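GTPase-activating protein BEM3 (Saccharomyces cerevisiae S288C, PDB 6FSF) stimulates GTP hydrolysis by CDC42 and, less efficiently, by RHO1, and binds phosphatidylinositol-3-phosphate, this chain being its tandem PX and PH domains. Local coordinates at residues Leu27-Glu32 against Trp159-Gly164; Glu14-Ile19 against Lys120-Ile125. All coordinates share one frame; numbering follows the deposited sequence.

Strand 19-29 of the PX domain links the two contacts: it starts at Ile19, in contact 2, on the side of the PX domain far from the PH domain, and ends at Arg29, which with Leu27 belongs to contact 1, at the border between the domains. Contact 2 is internal, tying the turn ahead of the strand to helix 115-125; contact 1 joins the strand to the PH domain. Their centres are 27 Å apart and their nearest atoms about 11 Å, so they do not touch. No ligand-binding residue is identified in either; one contact is within the PX domain, the other between the domains.

Contact 1. Residues Leu27-Glu32 against Trp159-Gly164; sequences LYRDNE and WRVRYG
Val161, the residue that both Leu27 and Arg29 reach, takes a weak hydrogen bond on its carbonyl O from NE of the next residue, Arg162, at 3.1 Å. The bond is well bent, with an N-H...O angle of 127°. NH1 of the same guanidinium makes a salt bridge with Glu181, so Arg162 is anchored within the PH domain while its side chain leaves the backbone on the side away from strand 27-29. Val161 does the opposite and presents its side chain to the PX domain. Its CG1 lies anti to the backbone N (chi1 180°), which leaves CG2 beside that N, where it meets CD2 of Leu27 at 4.1 Å. In Leu27, CG is anti to the carbonyl carbon (chi1 -58°) and CD1 carries the extended branch; CD2, the other methyl, makes the contact, and the two aliphatic groups meet at a slant.

Arg29 comes to the same valine from the opposite direction. Its chain bends at chi2, and NH2 stops 4.2 Å from Val161 CB in an oblique approach, a van der Waals contact, since the valine side chain offers no acceptor. Glu181 probably offsets part of the like charge that Arg162 sets near Arg29 (Arg29 NH2 to Arg162 NE 6.4 Å).

The strands are not paired: the nearest CA atoms, Leu27 and Val161, are 7.3 Å apart, and only 154 Å² is buried in total. Around this small interdomain patch, Leu146 of strand 142-148 touches both Leu27 and Val161, Leu35 of strand 35-43 touches Arg29 and Val161, and Arg96 of helix 90-107 lies against Leu27.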
ATOM      1  N   LEU A  27       2.748   2.277  -1.757  1.00 51.80           N
ATOM      2  CA  LEU A  27       3.277   2.980  -2.922  1.00 58.41           C
ATOM      3  C   LEU A  27       2.487   4.247  -3.222  1.00 62.37           C
ATOM      4  O   LEU A  27       2.565   4.778  -4.333  1.00 63.78           O
ATOM      5  CB  LEU A  27       3.281   2.063  -4.146  1.00 55.73           C
ATOM      6  CG  LEU A  27       4.066   0.761  -4.014  1.00 57.87           C
ATOM      7  CD1 LEU A  27       3.938  -0.050  -5.292  1.00 57.22           C
ATOM      8  CD2 LEU A  27       5.523   1.048  -3.696  1.00 55.45           C
ATOM      9  N   TYR A  28       1.729   4.742  -2.248  1.00 65.21           N
ATOM     10  CA  TYR A  28       0.882   5.908  -2.450  1.00 58.30           C
ATOM     11  C   TYR A  28       1.713   7.186  -2.454  1.00 66.68           C
ATOM     12  O   TYR A  28       2.607   7.369  -1.625  1.00 69.76           O
ATOM     13  CB  TYR A  28      -0.184   5.978  -1.356  1.00 54.92           C
ATOM     14  CG  TYR A  28      -1.138   7.145  -1.481  1.00 61.50           C
ATOM     15  CD1 TYR A  28      -0.969   8.293  -0.716  1.00 63.57           C
ATOM     16  CD2 TYR A  28      -2.217   7.094  -2.355  1.00 64.09           C
ATOM     17  CE1 TYR A  28      -1.841   9.361  -0.824  1.00 70.50           C
ATOM     18  CE2 TYR A  28      -3.097   8.156  -2.471  1.00 71.83           C
ATOM     19  CZ  TYR A  28      -2.904   9.287  -1.703  1.00 69.46           C
ATOM     20  OH  TYR A  28      -3.778  10.345  -1.818  1.00 76.27           O
ATOM     21  N   ARG A  29       1.410   8.072  -3.395  1.00 68.82           N
ATOM     22  CA  ARG A  29       2.048   9.380  -3.491  1.00 76.95           C
ATOM     23  C   ARG A  29       1.179  10.403  -2.767  1.00 74.65           C
ATOM     24  O   ARG A  29       0.025  10.629  -3.153  1.00 74.13           O
ATOM     25  CB  ARG A  29       2.258   9.786  -4.950  1.00 78.88           C
ATOM     26  CG  ARG A  29       3.208   8.878  -5.719  1.00 83.51           C
ATOM     27  CD  ARG A  29       4.254   9.694  -6.465  1.00 91.17           C
ATOM     28  NE  ARG A  29       4.964   8.905  -7.470  1.00 84.69           N
ATOM     29  CZ  ARG A  29       6.199   8.434  -7.326  1.00 85.46           C
ATOM     30  NH1 ARG A  29       6.880   8.672  -6.214  1.00 80.99           N
ATOM     31  NH2 ARG A  29       6.755   7.726  -8.301  1.00 90.84           N
ATOM     32  N   ASP A  30       1.734  11.018  -1.724  1.00 87.45           N
ATOM     33  CA  ASP A  30       0.979  11.909  -0.852  1.00102.66           C
ATOM     34  C   ASP A  30       1.021  13.338  -1.400  1.00115.32           C
ATOM     35  O   ASP A  30       1.267  13.556  -2.589  1.00117.42           O
ATOM     36  CB  ASP A  30       1.513  11.806   0.582  1.00106.41           C
ATOM     37  CG  ASP A  30       3.015  12.049   0.675  1.00107.41           C
ATOM     38  OD1 ASP A  30       3.615  12.527  -0.310  1.00110.12           O
ATOM     39  OD2 ASP A  30       3.596  11.762   1.744  1.00103.50           O
ATOM     40  N   ASN A  31       0.782  14.328  -0.532  1.00124.35           N
ATOM     41  CA  ASN A  31       0.740  15.721  -0.965  1.00129.95           C
ATOM     42  C   ASN A  31       2.096  16.193  -1.483  1.00136.11           C
ATOM     43  O   ASN A  31       2.157  17.006  -2.414  1.00139.95           O
ATOM     44  CB  ASN A  31       0.265  16.604   0.193  1.00131.17           C
ATOM     45  CG  ASN A  31      -0.132  18.005  -0.252  1.00140.61           C
ATOM     46  OD1 ASN A  31      -0.146  18.320  -1.440  1.00145.72           O
ATOM     47  ND2 ASN A  31      -0.473  18.851   0.717  1.00143.42           N
ATOM     48  N   GLU A  32       3.187  15.692  -0.905  1.00135.58           N
ATOM     49  CA  GLU A  32       4.537  16.031  -1.337  1.00133.54           C
ATOM     50  C   GLU A  32       5.091  15.058  -2.373  1.00123.86           C
ATOM     51  O   GLU A  32       6.287  15.116  -2.680  1.00118.89           O
ATOM     52  CB  GLU A  32       5.477  16.097  -0.128  1.00139.35           C
ATOM     53  CG  GLU A  32       5.261  17.308   0.775  1.00144.80           C
ATOM     54  CD  GLU A  32       6.234  18.439   0.488  1.00149.61           C
ATOM     55  OE1 GLU A  32       6.547  18.676  -0.698  1.00151.56           O
ATOM     56  OE2 GLU A  32       6.695  19.085   1.453  1.00149.99           O
ATOM     57  N   TRP A 159      13.036  -2.054 -10.883  1.00 73.91           N
ATOM     58  CA  TRP A 159      11.611  -1.775 -10.798  1.00 69.78           C
ATOM     59  C   TRP A 159      11.377  -0.294 -10.528  1.00 71.98           C
ATOM     60  O   TRP A 159      12.191   0.379  -9.890  1.00 73.98           O
ATOM     61  CB  TRP A 159      10.948  -2.615  -9.701  1.00 54.23           C
ATOM     62  CG  TRP A 159      11.085  -4.093  -9.913  1.00 57.79           C
ATOM     63  CD1 TRP A 159      12.061  -4.906  -9.415  1.00 53.81           C
ATOM     64  CD2 TRP A 159      10.219  -4.933 -10.685  1.00 60.81           C
ATOM     65  NE1 TRP A 159      11.856  -6.200  -9.828  1.00 60.62           N
ATOM     66  CE2 TRP A 159      10.732  -6.244 -10.610  1.00 58.60           C
ATOM     67  CE3 TRP A 159       9.058  -4.705 -11.432  1.00 63.17           C
ATOM     68  CZ2 TRP A 159      10.125  -7.321 -11.252  1.00 61.71           C
ATOM     69  CZ3 TRP A 159       8.457  -5.778 -12.070  1.00 61.74           C
ATOM     70  CH2 TRP A 159       8.992  -7.069 -11.976  1.00 60.90           C
ATOM     71  N   ARG A 160      10.249   0.207 -11.028  1.00 69.48           N
ATOM     72  CA  ARG A 160       9.867   1.603 -10.862  1.00 73.81           C
ATOM     73  C   ARG A 160       8.363   1.686 -10.635  1.00 73.25           C
ATOM     74  O   ARG A 160       7.593   0.928 -11.230  1.00 69.23           O
ATOM     75  CB  ARG A 160      10.269   2.443 -12.080  1.00 81.34           C
ATOM     76  CG  ARG A 160       9.827   1.843 -13.412  1.00102.74           C
ATOM     77  CD  ARG A 160      10.224   2.719 -14.592  1.00117.54           C
ATOM     78  NE  ARG A 160      11.669   2.862 -14.727  1.00122.79           N
ATOM     79  CZ  ARG A 160      12.256   3.682 -15.593  1.00126.32           C
ATOM     80  NH1 ARG A 160      13.579   3.755 -15.655  1.00126.49           N
ATOM     81  NH2 ARG A 160      11.517   4.436 -16.396  1.00129.07           N
ATOM     82  N   VAL A 161       7.953   2.614  -9.774  1.00 66.74           N
ATOM     83  CA  VAL A 161       6.543   2.794  -9.441  1.00 64.13           C
ATOM     84  C   VAL A 161       5.840   3.498 -10.593  1.00 63.93           C
ATOM     85  O   VAL A 161       6.304   4.534 -11.083  1.00 59.65           O
ATOM     86  CB  VAL A 161       6.391   3.587  -8.131  1.00 64.90           C
ATOM     87  CG1 VAL A 161       4.923   3.773  -7.788  1.00 67.74           C
ATOM     88  CG2 VAL A 161       7.134   2.887  -7.001  1.00 64.01           C
ATOM     89  N   ARG A 162       4.713   2.938 -11.026  1.00 60.84           N
ATOM     90  CA  ARG A 162       3.885   3.532 -12.062  1.00 65.93           C
ATOM     91  C   ARG A 162       2.436   3.536 -11.604  1.00 72.98           C
ATOM     92  O   ARG A 162       2.019   2.694 -10.807  1.00 79.14           O
ATOM     93  CB  ARG A 162       4.000   2.769 -13.391  1.00 69.10           C
ATOM     94  CG  ARG A 162       5.315   2.972 -14.116  1.00 77.24           C
ATOM     95  CD  ARG A 162       5.432   4.394 -14.633  1.00 81.80           C
ATOM     96  NE  ARG A 162       6.613   5.070 -14.109  1.00 84.13           N
ATOM     97  CZ  ARG A 162       7.789   5.099 -14.724  1.00 86.80           C
ATOM     98  NH1 ARG A 162       7.943   4.488 -15.891  1.00 88.18           N
ATOM     99  NH2 ARG A 162       8.813   5.737 -14.173  1.00 88.35           N
ATOM    100  N   TYR A 163       1.671   4.495 -12.111  1.00 66.31           N
ATOM    101  CA  TYR A 163       0.230   4.537 -11.900  1.00 69.96           C
ATOM    102  C   TYR A 163      -0.451   4.204 -13.220  1.00 70.91           C
ATOM    103  O   TYR A 163      -0.265   4.915 -14.213  1.00 75.18           O
ATOM    104  CB  TYR A 163      -0.220   5.900 -11.380  1.00 85.58           C
ATOM    105  CG  TYR A 163      -1.714   6.000 -11.203  1.00 98.90           C
ATOM    106  CD1 TYR A 163      -2.442   6.993 -11.842  1.00110.10           C
ATOM    107  CD2 TYR A 163      -2.400   5.088 -10.410  1.00105.96           C
ATOM    108  CE1 TYR A 163      -3.810   7.085 -11.686  1.00117.81           C
ATOM    109  CE2 TYR A 163      -3.771   5.170 -10.251  1.00111.51           C
ATOM    110  CZ  TYR A 163      -4.471   6.171 -10.891  1.00118.68           C
ATOM    111  OH  TYR A 163      -5.836   6.263 -10.739  1.00121.51           O
ATOM    112  N   GLY A 164      -1.223   3.124 -13.231  1.00 68.46           N
ATOM    113  CA  GLY A 164      -1.847   2.626 -14.447  1.00 79.13           C
ATOM    114  C   GLY A 164      -3.302   3.043 -14.551  1.00 91.16           C
ATOM    115  O   GLY A 164      -4.049   2.991 -13.573  1.00 93.54           O
TER

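Contact 2. Residues Glu14-Ile19 against Lys120-Ile125; sequences EDFGTI and KIAQFI
Phe16 sits on the 3-10 turn 14-18 and faces helix 120-125 with its CA 8.7 Å from that of Ala122, a spacing the ring spans end-on. Phe16 CG lies beside the backbone N (chi1 -76°), which carries the ring toward the helix, and its far end does the touching. CE2 and CZ of Phe16 both meet CG2 of Ile121 at 3.9 Å, the two side chains crossing at a slant. CZ also lies 3.9 Å from Ala122 N, which is at the rim of the ring near its plane, and 4.1 Å from Ala122 CB, so the small alanine lets the end of the ring come close to the helix backbone. One turn further on, Ile125 CD1 approaches Phe16 CE1 more loosely at 4.5 Å.

The turn that carries the ring is braced from within. Asp15 O accepts two bonds from Thr18, one from its backbone N at 3.2 Å and one from OG1 at 2.9 Å, the hydroxyl lying in the carbonyl plane; this double grip closes the turn around Phe16 and Gly17 and probably steadies it. With an alanine in place of Phe16, turn and helix would probably be left with a gap between them, Ile121 and Ile125 losing their aromatic partner and Phe108 the ring it meets edge-to-face.

All four touching residues are buried. Val11 also packs on Phe16, Met67 of helix 57-70 on Ile121, and Phe53 of strand 49-55 on Ile125. This is part of the hydrophobic core of the PX domain, between its antiparallel sheet and its helices, here with the turn before strand 19-29 pinned to helix 115-125.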
ATOM      1  N   GLU A  14     -11.089   5.677  23.597  1.00 93.25           N
ATOM      2  CA  GLU A  14     -11.932   4.651  24.198  1.00107.71           C
ATOM      3  C   GLU A  14     -12.745   3.877  23.169  1.00 96.96           C
ATOM      4  O   GLU A  14     -13.344   2.855  23.522  1.00 90.62           O
ATOM      5  CB  GLU A  14     -12.880   5.277  25.226  1.00125.30           C
ATOM      6  CG  GLU A  14     -12.190   5.968  26.394  1.00134.48           C
ATOM      7  CD  GLU A  14     -11.750   7.383  26.065  1.00136.91           C
ATOM      8  OE1 GLU A  14     -12.331   7.989  25.141  1.00138.58           O
ATOM      9  OE2 GLU A  14     -10.820   7.886  26.730  1.00135.36           O
ATOM     10  N   ASP A  15     -12.785   4.334  21.918  1.00 84.51           N
ATOM     11  CA  ASP A  15     -13.568   3.695  20.868  1.00 77.35           C
ATOM     12  C   ASP A  15     -12.702   3.012  19.818  1.00 69.95           C
ATOM     13  O   ASP A  15     -13.200   2.697  18.731  1.00 63.63           O
ATOM     14  CB  ASP A  15     -14.485   4.719  20.195  1.00 80.50           C
ATOM     15  CG  ASP A  15     -15.519   5.290  21.144  1.00 86.23           C
ATOM     16  OD1 ASP A  15     -15.908   4.584  22.097  1.00 91.48           O
ATOM     17  OD2 ASP A  15     -15.947   6.444  20.932  1.00 85.97           O
ATOM     18  N   PHE A  16     -11.421   2.774  20.109  1.00 64.17           N
ATOM     19  CA  PHE A  16     -10.553   2.091  19.156  1.00 67.35           C
ATOM     20  C   PHE A  16     -11.027   0.677  18.852  1.00 68.50           C
ATOM     21  O   PHE A  16     -10.680   0.129  17.798  1.00 75.64           O
ATOM     22  CB  PHE A  16      -9.119   2.044  19.677  1.00 54.16           C
ATOM     23  CG  PHE A  16      -8.383   3.344  19.552  1.00 61.14           C
ATOM     24  CD1 PHE A  16      -8.868   4.360  18.745  1.00 65.85           C
ATOM     25  CD2 PHE A  16      -7.196   3.546  20.237  1.00 68.42           C
ATOM     26  CE1 PHE A  16      -8.186   5.556  18.629  1.00 65.88           C
ATOM     27  CE2 PHE A  16      -6.511   4.739  20.124  1.00 69.21           C
ATOM     28  CZ  PHE A  16      -7.004   5.744  19.320  1.00 64.48           C
ATOM     29  N   GLY A  17     -11.807   0.070  19.748  1.00 71.71           N
ATOM     30  CA  GLY A  17     -12.269  -1.286  19.524  1.00 72.76           C
ATOM     31  C   GLY A  17     -13.364  -1.406  18.486  1.00 74.59           C
ATOM     32  O   GLY A  17     -13.652  -2.519  18.034  1.00 75.97           O
ATOM     33  N   THR A  18     -13.975  -0.291  18.093  1.00 67.31           N
ATOM     34  CA  THR A  18     -15.085  -0.303  17.150  1.00 67.63           C
ATOM     35  C   THR A  18     -14.647  -0.089  15.706  1.00 66.93           C
ATOM     36  O   THR A  18     -15.506   0.089  14.835  1.00 64.30           O
ATOM     37  CB  THR A  18     -16.114   0.766  17.526  1.00 70.70           C
ATOM     38  OG1 THR A  18     -15.598   2.065  17.204  1.00 64.02           O
ATOM     39  CG2 THR A  18     -16.423   0.706  19.014  1.00 71.03           C
ATOM     40  N   ILE A  19     -13.346  -0.093  15.428  1.00 66.85           N
ATOM     41  CA  ILE A  19     -12.855   0.166  14.081  1.00 67.62           C
ATOM     42  C   ILE A  19     -11.988  -0.997  13.619  1.00 65.55           C
ATOM     43  O   ILE A  19     -11.342  -1.681  14.421  1.00 67.97           O
ATOM     44  CB  ILE A  19     -12.060   1.491  13.986  1.00 65.76           C
ATOM     45  CG1 ILE A  19     -10.803   1.443  14.865  1.00 71.87           C
ATOM     46  CG2 ILE A  19     -12.939   2.676  14.357  1.00 64.28           C
ATOM     47  CD1 ILE A  19      -9.840   2.592  14.617  1.00 82.98           C
ATOM     48  N   LYS A 120      -2.157  10.389  21.503  1.00 73.92           N
ATOM     49  CA  LYS A 120      -1.163  10.462  20.436  1.00 64.34           C
ATOM     50  C   LYS A 120      -1.559   9.582  19.256  1.00 54.15           C
ATOM     51  O   LYS A 120      -1.413   9.984  18.095  1.00 65.07           O
ATOM     52  CB  LYS A 120       0.208  10.055  20.977  1.00 67.67           C
ATOM     53  CG  LYS A 120       1.384  10.469  20.107  1.00 67.81           C
ATOM     54  CD  LYS A 120       1.689  11.951  20.261  1.00 77.85           C
ATOM     55  CE  LYS A 120       2.921  12.349  19.463  1.00 79.84           C
ATOM     56  NZ  LYS A 120       3.299  13.773  19.681  1.00 83.32           N
ATOM     57  N   ILE A 121      -2.056   8.375  19.534  1.00 55.73           N
ATOM     58  CA  ILE A 121      -2.517   7.493  18.465  1.00 48.26           C
ATOM     59  C   ILE A 121      -3.719   8.104  17.756  1.00 55.54           C
ATOM     60  O   ILE A 121      -3.827   8.048  16.524  1.00 54.46           O
ATOM     61  CB  ILE A 121      -2.845   6.097  19.031  1.00 51.58           C
ATOM     62  CG1 ILE A 121      -1.614   5.483  19.700  1.00 61.41           C
ATOM     63  CG2 ILE A 121      -3.363   5.177  17.935  1.00 52.90           C
ATOM     64  CD1 ILE A 121      -1.875   4.129  20.327  1.00 62.95           C
ATOM     65  N   ALA A 122      -4.640   8.698  18.519  1.00 53.19           N
ATOM     66  CA  ALA A 122      -5.813   9.323  17.917  1.00 57.69           C
ATOM     67  C   ALA A 122      -5.413  10.494  17.030  1.00 54.50           C
ATOM     68  O   ALA A 122      -5.929  10.649  15.918  1.00 56.96           O
ATOM     69  CB  ALA A 122      -6.783   9.778  19.007  1.00 61.00           C
ATOM     70  N   GLN A 123      -4.491  11.332  17.509  1.00 58.27           N
ATOM     71  CA  GLN A 123      -3.980  12.424  16.685  1.00 62.47           C
ATOM     72  C   GLN A 123      -3.289  11.891  15.439  1.00 61.14           C
ATOM     73  O   GLN A 123      -3.328  12.523  14.377  1.00 60.81           O
ATOM     74  CB  GLN A 123      -3.015  13.286  17.493  1.00 71.34           C
ATOM     75  CG  GLN A 123      -3.641  14.004  18.674  1.00 84.73           C
ATOM     76  CD  GLN A 123      -2.606  14.690  19.545  1.00 98.12           C
ATOM     77  OE1 GLN A 123      -1.408  14.411  19.448  1.00103.59           O
ATOM     78  NE2 GLN A 123      -3.064  15.595  20.400  1.00104.48           N
ATOM     79  N   PHE A 124      -2.647  10.728  15.552  1.00 56.16           N
ATOM     80  CA  PHE A 124      -1.952  10.138  14.412  1.00 56.60           C
ATOM     81  C   PHE A 124      -2.911   9.886  13.252  1.00 54.47           C
ATOM     82  O   PHE A 124      -2.665  10.326  12.124  1.00 51.68           O
ATOM     83  CB  PHE A 124      -1.266   8.842  14.851  1.00 48.64           C
ATOM     84  CG  PHE A 124      -0.399   8.212  13.801  1.00 54.07           C
ATOM     85  CD1 PHE A 124       0.872   8.702  13.547  1.00 53.79           C
ATOM     86  CD2 PHE A 124      -0.845   7.113  13.087  1.00 54.32           C
ATOM     87  CE1 PHE A 124       1.676   8.118  12.587  1.00 49.60           C
ATOM     88  CE2 PHE A 124      -0.044   6.523  12.125  1.00 64.07           C
ATOM     89  CZ  PHE A 124       1.217   7.026  11.877  1.00 59.16           C
ATOM     90  N   ILE A 125      -4.026   9.196  13.518  1.00 48.46           N
ATOM     91  CA  ILE A 125      -4.974   8.855  12.457  1.00 59.35           C
ATOM     92  C   ILE A 125      -5.907   9.998  12.090  1.00 61.34           C
ATOM     93  O   ILE A 125      -6.684   9.866  11.136  1.00 60.46           O
ATOM     94  CB  ILE A 125      -5.825   7.630  12.842  1.00 58.75           C
ATOM     95  CG1 ILE A 125      -6.785   7.974  13.984  1.00 59.84           C
ATOM     96  CG2 ILE A 125      -4.933   6.467  13.245  1.00 53.83           C
ATOM     97  CD1 ILE A 125      -7.706   6.835  14.375  1.00 54.90           C
TER